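Cell wall surface anchor family protein (Streptococcus pneumoniae, PDB 4OQ1) serves as an ancillary pilin of the pneumococcal pilus, containing CnaB-type domains and implicated in fixing the pilus to the cell wall. Local coordinates at residues D27-L32 with T133-V138; S42-R47 with M91-N96; R51-K56 with F84-F89; S120-F125 with K143-T148. The protein carries 3 engineered substitutions. All blocks are in the same frame, centred on the assembly; numbering follows the deposited sequence.

Contact 1 of 4, residues D27-L32 with T133-V138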
# COMPACT_ATOMS: atom_id res chain seq x y z
N ASP A 27 -35.52 -27.73 -16.18
CA ASP A 27 -34.40 -26.83 -16.58
C ASP A 27 -34.54 -25.39 -16.07
O ASP A 27 -35.14 -24.50 -16.71
CB ASP A 27 -34.13 -26.87 -18.08
CG ASP A 27 -32.78 -26.30 -18.42
OD1 ASP A 27 -31.78 -27.06 -18.48
OD2 ASP A 27 -32.73 -25.08 -18.58
N HIS A 28 -34.00 -25.19 -14.87
CA HIS A 28 -34.09 -23.92 -14.24
C HIS A 28 -32.72 -23.24 -14.25
O HIS A 28 -31.63 -23.89 -14.24
CB HIS A 28 -34.57 -24.04 -12.79
CG HIS A 28 -35.96 -24.54 -12.66
ND1 HIS A 28 -37.05 -23.69 -12.69
CD2 HIS A 28 -36.44 -25.78 -12.46
CE1 HIS A 28 -38.15 -24.41 -12.55
NE2 HIS A 28 -37.81 -25.67 -12.39
N THR A 29 -32.80 -21.95 -14.25
CA THR A 29 -31.64 -21.10 -14.06
C THR A 29 -31.75 -20.27 -12.75
O THR A 29 -32.78 -19.65 -12.44
CB THR A 29 -31.46 -20.12 -15.23
OG1 THR A 29 -31.31 -20.85 -16.45
CG2 THR A 29 -30.24 -19.28 -15.00
N LEU A 30 -30.63 -20.27 -12.01
CA LEU A 30 -30.48 -19.45 -10.80
C LEU A 30 -29.47 -18.30 -11.08
O LEU A 30 -28.40 -18.48 -11.59
CB LEU A 30 -29.97 -20.31 -9.61
CG LEU A 30 -29.62 -19.53 -8.32
CD1 LEU A 30 -30.75 -18.91 -7.61
CD2 LEU A 30 -28.81 -20.50 -7.41
N VAL A 31 -29.91 -17.09 -10.76
CA VAL A 31 -29.07 -15.87 -10.85
C VAL A 31 -28.62 -15.49 -9.38
O VAL A 31 -29.48 -15.46 -8.45
CB VAL A 31 -29.92 -14.72 -11.52
CG1 VAL A 31 -29.39 -13.33 -11.24
CG2 VAL A 31 -30.02 -14.90 -13.03
N LEU A 32 -27.30 -15.36 -9.17
CA LEU A 32 -26.72 -14.95 -7.89
C LEU A 32 -26.06 -13.58 -8.06
O LEU A 32 -25.22 -13.35 -8.90
CB LEU A 32 -25.65 -15.97 -7.43
CG LEU A 32 -26.23 -17.35 -7.09
CD1 LEU A 32 -25.20 -18.40 -6.88
CD2 LEU A 32 -27.10 -17.25 -5.85
N THR A 133 -41.77 -21.94 -10.56
CA THR A 133 -40.68 -20.99 -10.38
C THR A 133 -40.60 -20.13 -11.60
O THR A 133 -40.38 -20.68 -12.69
CB THR A 133 -39.31 -21.75 -10.32
OG1 THR A 133 -39.24 -22.53 -9.11
CG2 THR A 133 -38.13 -20.76 -10.40
N VAL A 134 -40.70 -18.81 -11.42
CA VAL A 134 -40.47 -17.85 -12.54
C VAL A 134 -38.98 -17.80 -12.88
O VAL A 134 -38.17 -17.67 -11.97
CB VAL A 134 -41.08 -16.42 -12.23
CG1 VAL A 134 -40.03 -15.44 -11.69
CG2 VAL A 134 -41.83 -15.84 -13.43
N GLU A 135 -38.63 -17.92 -14.18
CA GLU A 135 -37.24 -17.95 -14.68
C GLU A 135 -36.63 -16.61 -15.12
O GLU A 135 -37.20 -15.89 -15.94
CB GLU A 135 -37.17 -18.88 -15.90
CG GLU A 135 -35.83 -18.90 -16.66
CD GLU A 135 -34.87 -20.01 -16.25
OE1 GLU A 135 -35.03 -20.65 -15.17
OE2 GLU A 135 -33.89 -20.23 -17.01
N PRO A 136 -35.44 -16.28 -14.64
CA PRO A 136 -34.65 -17.05 -13.63
C PRO A 136 -35.10 -16.75 -12.17
O PRO A 136 -35.84 -15.79 -11.89
CB PRO A 136 -33.25 -16.52 -13.84
CG PRO A 136 -33.50 -15.08 -14.10
CD PRO A 136 -34.83 -14.96 -14.86
N LEU A 137 -34.70 -17.61 -11.25
CA LEU A 137 -34.79 -17.28 -9.83
C LEU A 137 -33.59 -16.35 -9.51
O LEU A 137 -32.50 -16.65 -9.84
CB LEU A 137 -34.67 -18.58 -9.02
CG LEU A 137 -34.83 -18.41 -7.54
CD1 LEU A 137 -36.18 -17.80 -7.10
CD2 LEU A 137 -34.66 -19.73 -6.88
N VAL A 138 -33.83 -15.27 -8.78
CA VAL A 138 -32.80 -14.27 -8.41
C VAL A 138 -32.55 -14.27 -6.91
O VAL A 138 -33.44 -13.95 -6.14
CB VAL A 138 -33.21 -12.82 -8.80
CG1 VAL A 138 -32.11 -11.86 -8.45
CG2 VAL A 138 -33.58 -12.76 -10.29
O HOH W 1 -36.49 -20.71 -13.20
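V31 pushes its CG2 methyl against the ring of P136, 3.6 Å from CG, while its other methyl, CG1, runs alongside CG1 of V138, both valines pointing the same way. The proline thus fills the hollow between V31 and T29, whose CG2 also borders the ring. Across the sheet from V31, L30 reaches with CD1 to the carbonyl O of L137 and touches CD2 of that leucine at 4.1 Å; F127 and M129 close over L30 from strand 120-129. At the start of the contact the ring of H28 leans on CB of T133, 3.7 Å from CE1, and its NE2 is held by N105.

Between these apolar bumps E135 folds back over T29. Its CG stands anti to the backbone N (chi1 173°) and the chain then bends at chi2, which brings both carboxylate oxygens onto one residue: OE1 takes the T29 N-H at 2.7 Å and OE2 the T29 hydroxyl OG1, also at 2.7 Å, each on its syn side. A water joins E135 OE1 to H28 ND1. Beyond it the backbones zip up, with L137 N giving to T29 O at 3.0 Å and V31 N to L137 O at 2.8 Å. After the cis peptide that precedes P136, this is the start of a parallel strand pair, where 137-140 forms one edge of the mixed N-terminal sheet.

Contact 2 of 4, residues S42-R47 with M91-N96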
# COMPACT_ATOMS: atom_id res chain seq x y z
N SER A 42 -13.02 -9.64 -10.90
CA SER A 42 -11.70 -9.23 -11.38
C SER A 42 -10.64 -10.11 -10.79
O SER A 42 -9.63 -10.34 -11.39
CB SER A 42 -11.44 -7.78 -11.07
OG SER A 42 -11.16 -7.59 -9.72
N GLN A 43 -10.86 -10.68 -9.63
CA GLN A 43 -9.82 -11.46 -9.02
C GLN A 43 -9.82 -12.91 -9.51
O GLN A 43 -8.92 -13.67 -9.10
CB GLN A 43 -9.95 -11.45 -7.50
CG GLN A 43 -9.81 -10.14 -6.76
CD GLN A 43 -10.17 -10.35 -5.28
OE1 GLN A 43 -9.40 -10.95 -4.51
NE2 GLN A 43 -11.37 -9.90 -4.89
N LEU A 44 -10.79 -13.29 -10.36
CA LEU A 44 -10.83 -14.68 -10.84
C LEU A 44 -9.86 -14.96 -11.97
O LEU A 44 -9.83 -14.24 -12.95
CB LEU A 44 -12.18 -15.06 -11.34
CG LEU A 44 -13.27 -15.02 -10.29
CD1 LEU A 44 -14.52 -15.54 -10.94
CD2 LEU A 44 -12.89 -15.85 -9.07
N PRO A 45 -9.14 -16.06 -11.87
CA PRO A 45 -8.29 -16.38 -13.05
C PRO A 45 -9.11 -16.54 -14.30
O PRO A 45 -8.81 -15.89 -15.31
CB PRO A 45 -7.63 -17.69 -12.66
CG PRO A 45 -7.56 -17.63 -11.18
CD PRO A 45 -8.83 -16.93 -10.72
N SER A 46 -10.16 -17.36 -14.23
CA SER A 46 -11.05 -17.62 -15.36
C SER A 46 -12.51 -17.37 -14.98
O SER A 46 -12.94 -17.82 -13.96
CB SER A 46 -10.90 -19.09 -15.79
OG SER A 46 -11.93 -19.47 -16.70
N ARG A 47 -13.29 -16.68 -15.81
CA ARG A 47 -14.72 -16.53 -15.53
C ARG A 47 -15.48 -17.81 -15.88
O ARG A 47 -16.71 -17.91 -15.64
CB ARG A 47 -15.34 -15.37 -16.32
CG ARG A 47 -14.47 -14.13 -16.42
CD ARG A 47 -14.98 -13.24 -17.53
NE ARG A 47 -16.30 -12.74 -17.19
CZ ARG A 47 -16.57 -11.53 -16.69
NH1 ARG A 47 -15.60 -10.66 -16.47
NH2 ARG A 47 -17.83 -11.19 -16.41
N MET A 91 -21.53 -22.93 -13.53
CA MET A 91 -21.78 -21.48 -13.33
C MET A 91 -21.09 -20.68 -14.38
O MET A 91 -20.01 -21.04 -14.88
CB MET A 91 -21.27 -20.94 -11.99
CG MET A 91 -20.98 -21.95 -10.95
SD MET A 91 -20.19 -21.25 -9.49
CE MET A 91 -21.18 -19.80 -9.26
N THR A 92 -21.71 -19.58 -14.70
CA THR A 92 -21.04 -18.56 -15.48
C THR A 92 -21.08 -17.18 -14.74
O THR A 92 -22.15 -16.74 -14.23
CB THR A 92 -21.64 -18.47 -16.90
OG1 THR A 92 -20.90 -17.52 -17.67
CG2 THR A 92 -23.08 -18.02 -16.87
N PHE A 93 -19.92 -16.50 -14.69
CA PHE A 93 -19.84 -15.07 -14.27
C PHE A 93 -20.03 -14.06 -15.39
O PHE A 93 -19.08 -13.71 -16.07
CB PHE A 93 -18.48 -14.82 -13.68
CG PHE A 93 -18.23 -15.54 -12.38
CD1 PHE A 93 -18.44 -14.90 -11.17
CD2 PHE A 93 -17.76 -16.85 -12.38
CE1 PHE A 93 -18.19 -15.56 -9.98
CE2 PHE A 93 -17.51 -17.52 -11.19
CZ PHE A 93 -17.73 -16.86 -10.00
N LEU A 94 -21.25 -13.57 -15.55
CA LEU A 94 -21.58 -12.54 -16.50
C LEU A 94 -21.19 -11.15 -15.94
O LEU A 94 -20.43 -11.06 -15.00
CB LEU A 94 -23.08 -12.62 -16.84
CG LEU A 94 -23.65 -13.95 -17.34
CD1 LEU A 94 -25.08 -13.79 -17.77
CD2 LEU A 94 -22.85 -14.50 -18.52
N GLU A 95 -21.71 -10.07 -16.51
CA GLU A 95 -21.20 -8.70 -16.21
C GLU A 95 -21.50 -8.16 -14.81
O GLU A 95 -20.63 -7.56 -14.15
CB GLU A 95 -21.70 -7.67 -17.26
CG GLU A 95 -21.48 -8.06 -18.72
CD GLU A 95 -22.62 -8.92 -19.28
OE1 GLU A 95 -23.69 -8.34 -19.59
OE2 GLU A 95 -22.44 -10.16 -19.41
N ASN A 96 -22.75 -8.28 -14.36
CA ASN A 96 -23.07 -7.83 -13.01
C ASN A 96 -23.65 -8.95 -12.11
O ASN A 96 -24.00 -8.66 -10.96
CB ASN A 96 -24.05 -6.65 -13.05
CG ASN A 96 -24.11 -5.87 -11.75
OD1 ASN A 96 -23.15 -5.83 -11.00
ND2 ASN A 96 -25.25 -5.31 -11.44
O HOH W 2 -17.61 -20.19 -14.38
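The turn between helix 37-42 and strand 50-56 is pinned here against the end of strand 85-93, in a corner of the N-terminal domain, where an arginine clasps a strand-end carbonyl and a leucine methyl sits over a phenylalanine ring. L44 supplies the apolar half. Its CD1 lies above the centre of the F93 ring, 3.5 Å from the centroid and only 10° off the normal, a CH-pi contact; the two side chains cross at about a right angle, so a single methyl does the touching. The ring owes its place beneath the turn to a chi1 of -67°, which sets CG anti to the carbonyl carbon, and it is boxed in further by Y37 and V41 of the helix and by H50, whose ring meets it roughly perpendicularly. R47 O approaches the same ring at its edge, 3.6 Å from CD2.

This carbonyl is also tied to the strand through water, which donates to R47 O at 2.8 Å and to M91 O at 2.6 Å, bridging the two backbones where they do not bond directly. The R47 side chain goes the other way along the strand. Its bend at chi3 curls the guanidinium back to the end of the strand, its edge toward the carbonyls of F93 and L94, the latter already accepting from the hydroxyl of Y37. There F93 O receives two N-H groups from R47: a weak one from NE at 3.2 Å, and a shorter one from NH2 at 2.8 Å, which arrives from above the carbonyl plane, 42° out of it.

Contact 3 of 4, residues R51-K56 with F84-F89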
# COMPACT_ATOMS: atom_id res chain seq x y z
N ARG A 51 -18.02 -24.47 -10.92
CA ARG A 51 -19.26 -25.15 -10.60
C ARG A 51 -19.82 -24.72 -9.24
O ARG A 51 -19.08 -24.46 -8.31
CB ARG A 51 -19.08 -26.66 -10.63
CG ARG A 51 -18.49 -27.22 -11.94
CD ARG A 51 -18.59 -28.73 -12.03
NE ARG A 51 -20.00 -29.19 -12.14
CZ ARG A 51 -20.72 -29.30 -13.26
NH1 ARG A 51 -20.19 -29.01 -14.43
NH2 ARG A 51 -21.98 -29.72 -13.21
N LEU A 52 -21.14 -24.67 -9.12
CA LEU A 52 -21.78 -24.44 -7.79
C LEU A 52 -22.06 -25.77 -7.10
O LEU A 52 -22.81 -26.59 -7.59
CB LEU A 52 -23.02 -23.64 -7.97
CG LEU A 52 -23.64 -23.25 -6.63
CD1 LEU A 52 -22.88 -22.08 -5.91
CD2 LEU A 52 -25.08 -22.92 -6.85
N GLN A 53 -21.38 -26.05 -6.00
CA GLN A 53 -21.63 -27.22 -5.22
C GLN A 53 -22.90 -27.05 -4.40
O GLN A 53 -23.07 -25.98 -3.73
CB GLN A 53 -20.48 -27.47 -4.23
CG GLN A 53 -19.13 -27.68 -4.90
CD GLN A 53 -19.13 -28.87 -5.84
OE1 GLN A 53 -19.69 -29.93 -5.56
NE2 GLN A 53 -18.53 -28.67 -6.97
N VAL A 54 -23.78 -28.06 -4.44
CA VAL A 54 -25.00 -28.05 -3.65
C VAL A 54 -25.32 -29.41 -2.98
O VAL A 54 -24.78 -30.47 -3.35
CB VAL A 54 -26.23 -27.60 -4.48
CG1 VAL A 54 -25.99 -26.30 -5.19
CG2 VAL A 54 -26.67 -28.68 -5.48
N TRP A 55 -26.21 -29.37 -2.02
CA TRP A 55 -26.82 -30.55 -1.52
C TRP A 55 -28.27 -30.46 -1.81
O TRP A 55 -28.90 -29.48 -1.40
CB TRP A 55 -26.65 -30.63 -0.02
CG TRP A 55 -25.24 -30.89 0.45
CD1 TRP A 55 -24.71 -32.11 0.84
CD2 TRP A 55 -24.19 -29.96 0.56
NE1 TRP A 55 -23.42 -31.99 1.20
CE2 TRP A 55 -23.03 -30.70 1.02
CE3 TRP A 55 -24.06 -28.62 0.27
CZ2 TRP A 55 -21.84 -30.09 1.27
CZ3 TRP A 55 -22.86 -27.99 0.50
CH2 TRP A 55 -21.75 -28.73 0.99
N LYS A 56 -28.84 -31.50 -2.36
CA LYS A 56 -30.30 -31.53 -2.64
C LYS A 56 -31.00 -32.23 -1.49
O LYS A 56 -30.65 -33.37 -1.11
CB LYS A 56 -30.55 -32.29 -3.96
CG LYS A 56 -32.04 -32.36 -4.40
CD LYS A 56 -32.26 -33.24 -5.68
CE LYS A 56 -33.68 -33.10 -6.21
NZ LYS A 56 -34.76 -33.37 -5.21
N PHE A 84 -28.35 -36.31 2.10
CA PHE A 84 -28.70 -35.44 0.98
C PHE A 84 -27.89 -35.91 -0.19
O PHE A 84 -26.88 -36.56 -0.01
CB PHE A 84 -28.37 -33.95 1.25
CG PHE A 84 -28.97 -33.40 2.52
CD1 PHE A 84 -30.18 -33.86 2.95
CD2 PHE A 84 -28.34 -32.41 3.19
CE1 PHE A 84 -30.70 -33.39 4.14
CE2 PHE A 84 -28.91 -31.87 4.37
CZ PHE A 84 -30.04 -32.43 4.85
N LYS A 85 -28.33 -35.56 -1.38
CA LYS A 85 -27.64 -35.86 -2.60
C LYS A 85 -26.71 -34.67 -2.89
O LYS A 85 -27.20 -33.58 -3.10
CB LYS A 85 -28.63 -36.06 -3.76
CG LYS A 85 -28.00 -36.25 -5.14
CD LYS A 85 -28.94 -36.00 -6.36
CE LYS A 85 -28.34 -36.62 -7.65
NZ LYS A 85 -29.16 -36.45 -8.89
N LYS A 86 -25.40 -34.92 -2.90
CA LYS A 86 -24.43 -33.92 -3.19
C LYS A 86 -24.31 -33.80 -4.67
O LYS A 86 -24.07 -34.81 -5.36
CB LYS A 86 -23.08 -34.30 -2.62
CG LYS A 86 -22.02 -33.22 -2.76
CD LYS A 86 -22.26 -32.01 -1.85
CE LYS A 86 -21.35 -30.85 -2.26
NZ LYS A 86 -19.91 -31.28 -2.31
N THR A 87 -24.53 -32.63 -5.22
CA THR A 87 -24.34 -32.50 -6.67
C THR A 87 -23.67 -31.17 -7.02
O THR A 87 -23.20 -30.48 -6.09
CB THR A 87 -25.63 -32.80 -7.44
OG1 THR A 87 -25.35 -32.94 -8.83
CG2 THR A 87 -26.70 -31.75 -7.23
N SER A 88 -23.61 -30.84 -8.32
CA SER A 88 -23.13 -29.54 -8.71
C SER A 88 -23.62 -29.09 -10.07
O SER A 88 -24.05 -29.89 -10.86
CB SER A 88 -21.62 -29.57 -8.61
OG SER A 88 -21.08 -30.13 -9.78
N PHE A 89 -23.62 -27.78 -10.33
CA PHE A 89 -24.09 -27.19 -11.53
C PHE A 89 -23.06 -26.23 -12.11
O PHE A 89 -22.30 -25.58 -11.36
CB PHE A 89 -25.37 -26.42 -11.26
CG PHE A 89 -26.42 -27.27 -10.67
CD1 PHE A 89 -27.00 -28.32 -11.39
CD2 PHE A 89 -26.86 -27.04 -9.38
CE1 PHE A 89 -27.97 -29.12 -10.82
CE2 PHE A 89 -27.86 -27.83 -8.81
CZ PHE A 89 -28.43 -28.85 -9.52
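R51 grips S88 side-on with two nitrogens: NE gives an almost straight bond to OG at 2.8 Å, lying in the guanidinium plane, and NH2 reaches the S88 backbone O at 3.1 Å from well above that carbonyl's plane. With chi1 at 84°, OG of S88 stands between its own N and carbonyl carbon, turned toward the arginine.

The backbone bonds come in three pairs. L52 exchanges them with F89, V54 with T87 and K56 with K85, while Q53 opposite S88 and W55 opposite K86 are the non-hydrogen-bonded positions between.

The CH-pi and cation-pi contacts belong to the W55 side. K86, bent at chi2, lays its aliphatic chain over one face of the indole: CD is 3.4 Å from the centroid of the five-membered ring, and NZ lies 4.7 Å from that of the six-membered ring, an off-centre cation-pi contact. F84 CB meets the same indole at its edge.

Apolar packing fills the other face. V54 CG2 touches CG2 of T87 at 3.5 Å, the two branches side by side, and meets F89 CE2 at 3.6 Å with the side chains crossing at about a right angle. V110 and Y108 of strand 106-110 back V54, and V100 meets both L52 and F89. Alternating side chains on two faces and paired backbone bonds make this a regular antiparallel ladder, in the middle of the N-terminal domain's mixed sheet.

Contact 4 of 4, residues S120-F125 with K143-T148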
# COMPACT_ATOMS: atom_id res chain seq x y z
N SER A 120 -12.55 -16.28 -2.08
CA SER A 120 -13.54 -17.10 -1.40
C SER A 120 -14.79 -16.26 -1.23
O SER A 120 -14.70 -15.10 -0.81
CB SER A 120 -13.03 -17.46 -0.05
OG SER A 120 -12.03 -18.44 -0.22
N TYR A 121 -15.95 -16.82 -1.60
CA TYR A 121 -17.24 -16.17 -1.35
C TYR A 121 -18.17 -17.20 -0.74
O TYR A 121 -19.04 -17.77 -1.43
CB TYR A 121 -17.79 -15.59 -2.58
CG TYR A 121 -18.88 -14.62 -2.30
CD1 TYR A 121 -18.66 -13.23 -2.46
CD2 TYR A 121 -20.11 -15.02 -1.85
CE1 TYR A 121 -19.65 -12.33 -2.15
CE2 TYR A 121 -21.12 -14.14 -1.56
CZ TYR A 121 -20.90 -12.78 -1.71
OH TYR A 121 -21.94 -11.87 -1.45
N PRO A 122 -18.00 -17.43 0.55
CA PRO A 122 -18.88 -18.29 1.33
C PRO A 122 -20.22 -17.66 1.51
O PRO A 122 -20.34 -16.48 1.72
CB PRO A 122 -18.14 -18.46 2.64
CG PRO A 122 -17.20 -17.33 2.70
CD PRO A 122 -16.89 -16.89 1.35
N ALA A 123 -21.23 -18.52 1.50
CA ALA A 123 -22.60 -18.12 1.54
C ALA A 123 -23.51 -19.35 1.85
O ALA A 123 -23.53 -20.30 1.12
CB ALA A 123 -22.98 -17.49 0.23
N GLU A 124 -24.29 -19.25 2.89
CA GLU A 124 -25.14 -20.29 3.31
C GLU A 124 -26.57 -19.95 3.13
O GLU A 124 -27.07 -19.06 3.85
CB GLU A 124 -24.89 -20.57 4.73
CG GLU A 124 -23.44 -21.11 4.89
CD GLU A 124 -23.03 -21.34 6.37
OE1 GLU A 124 -23.88 -21.24 7.27
OE2 GLU A 124 -21.84 -21.64 6.59
N PHE A 125 -27.22 -20.65 2.19
CA PHE A 125 -28.62 -20.39 1.96
C PHE A 125 -29.31 -21.58 1.32
O PHE A 125 -28.64 -22.55 0.83
CB PHE A 125 -28.81 -19.14 1.08
CG PHE A 125 -28.11 -19.21 -0.24
CD1 PHE A 125 -26.75 -18.94 -0.40
CD2 PHE A 125 -28.82 -19.57 -1.37
CE1 PHE A 125 -26.16 -19.07 -1.63
CE2 PHE A 125 -28.23 -19.66 -2.60
CZ PHE A 125 -26.91 -19.37 -2.74
N LYS A 143 -22.59 -12.62 1.96
CA LYS A 143 -21.29 -13.27 2.21
C LYS A 143 -21.20 -13.63 3.69
O LYS A 143 -21.50 -12.85 4.57
CB LYS A 143 -20.11 -12.36 1.76
CG LYS A 143 -18.75 -13.06 1.75
CD LYS A 143 -17.61 -12.05 1.49
CE LYS A 143 -16.30 -12.83 1.42
NZ LYS A 143 -15.23 -11.97 0.86
N THR A 144 -20.70 -14.81 3.95
CA THR A 144 -20.45 -15.29 5.27
C THR A 144 -18.91 -15.42 5.60
O THR A 144 -18.08 -15.23 4.77
CB THR A 144 -21.19 -16.63 5.49
OG1 THR A 144 -20.98 -17.07 6.80
CG2 THR A 144 -20.68 -17.62 4.61
N ASP A 145 -18.60 -15.72 6.84
CA ASP A 145 -17.22 -15.96 7.28
C ASP A 145 -16.36 -14.74 7.14
O ASP A 145 -15.32 -14.82 6.56
CB ASP A 145 -16.62 -17.06 6.44
CG ASP A 145 -17.01 -18.48 6.90
OD1 ASP A 145 -17.83 -18.63 7.84
OD2 ASP A 145 -16.46 -19.43 6.34
N THR A 146 -16.83 -13.61 7.66
CA THR A 146 -16.25 -12.30 7.38
C THR A 146 -15.10 -11.78 8.27
O THR A 146 -14.52 -10.74 7.97
CB THR A 146 -17.34 -11.21 7.33
OG1 THR A 146 -18.22 -11.37 8.44
CG2 THR A 146 -18.13 -11.30 6.04
N MET A 147 -14.77 -12.49 9.34
CA MET A 147 -13.70 -12.03 10.23
C MET A 147 -12.38 -12.00 9.47
O MET A 147 -12.12 -12.89 8.66
CB MET A 147 -13.59 -12.93 11.46
CG MET A 147 -14.59 -12.61 12.56
SD MET A 147 -14.56 -10.88 13.05
CE MET A 147 -13.11 -10.85 14.10
N THR A 148 -11.55 -10.99 9.70
CA THR A 148 -10.38 -10.88 8.91
C THR A 148 -9.31 -10.39 9.87
O THR A 148 -9.66 -9.82 10.93
CB THR A 148 -10.69 -9.87 7.80
OG1 THR A 148 -9.81 -10.09 6.72
CG2 THR A 148 -10.63 -8.38 8.32
O HOH W 3 -15.28 -12.17 -1.64
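S120 meets K143 through its backbone: a water gives to S120 O at 3.1 Å and accepts from K143 NZ, an unusually short leg as modelled, at the end of a fully extended lysine chain. Next, Y121 offers one face of its ring to the root of that lysine. K143 CG stands over the ring centre, 4.0 Å from the centroid, because chi1 of -169° sets it anti to the backbone N and lays the chain across the ring; CB rests on CZ at 3.6 Å. The tyrosine hydroxyl itself is taken up by A141 O and E35 N.

P122 then makes the bond of the contact. Its O accepts the T144 N-H at 2.8 Å, nearly straight at the hydrogen (172°), although the donor stands above the carbonyl plane. CG2 of T144 is squeezed against the proline, 3.3 Å from CB, a tight fit, and D145 CB meets the next ring atom, CG. A123 and E124 only border the T144 methyl, E124 being engaged with H74. The touching parts run at about 99° to each other; the loop leaving strand 137-140 continues toward strand 150-157, while strand 106-110 and the residues that follow it bond the backbone of strand 120-129.

All four contacts lie in the N-terminal domain, on the same side of the chain's centre, and all reach its eight-stranded mixed sheet. Contacts 2 and 3 share strand 85-93 and touch where M91 packs on L52, with centres 20 Å apart; contact 3 is nested along the chain inside contact 2, and both fall inside the long loop closed by contact 1. Contact 4 opens after both have closed and crosses contact 1 in sequence, the two meeting where L32 packs on F125. Contact 1 therefore joins the beginning and end of the domain, and contact 4 holds the outgoing chain to it just before the first strand of the next domain.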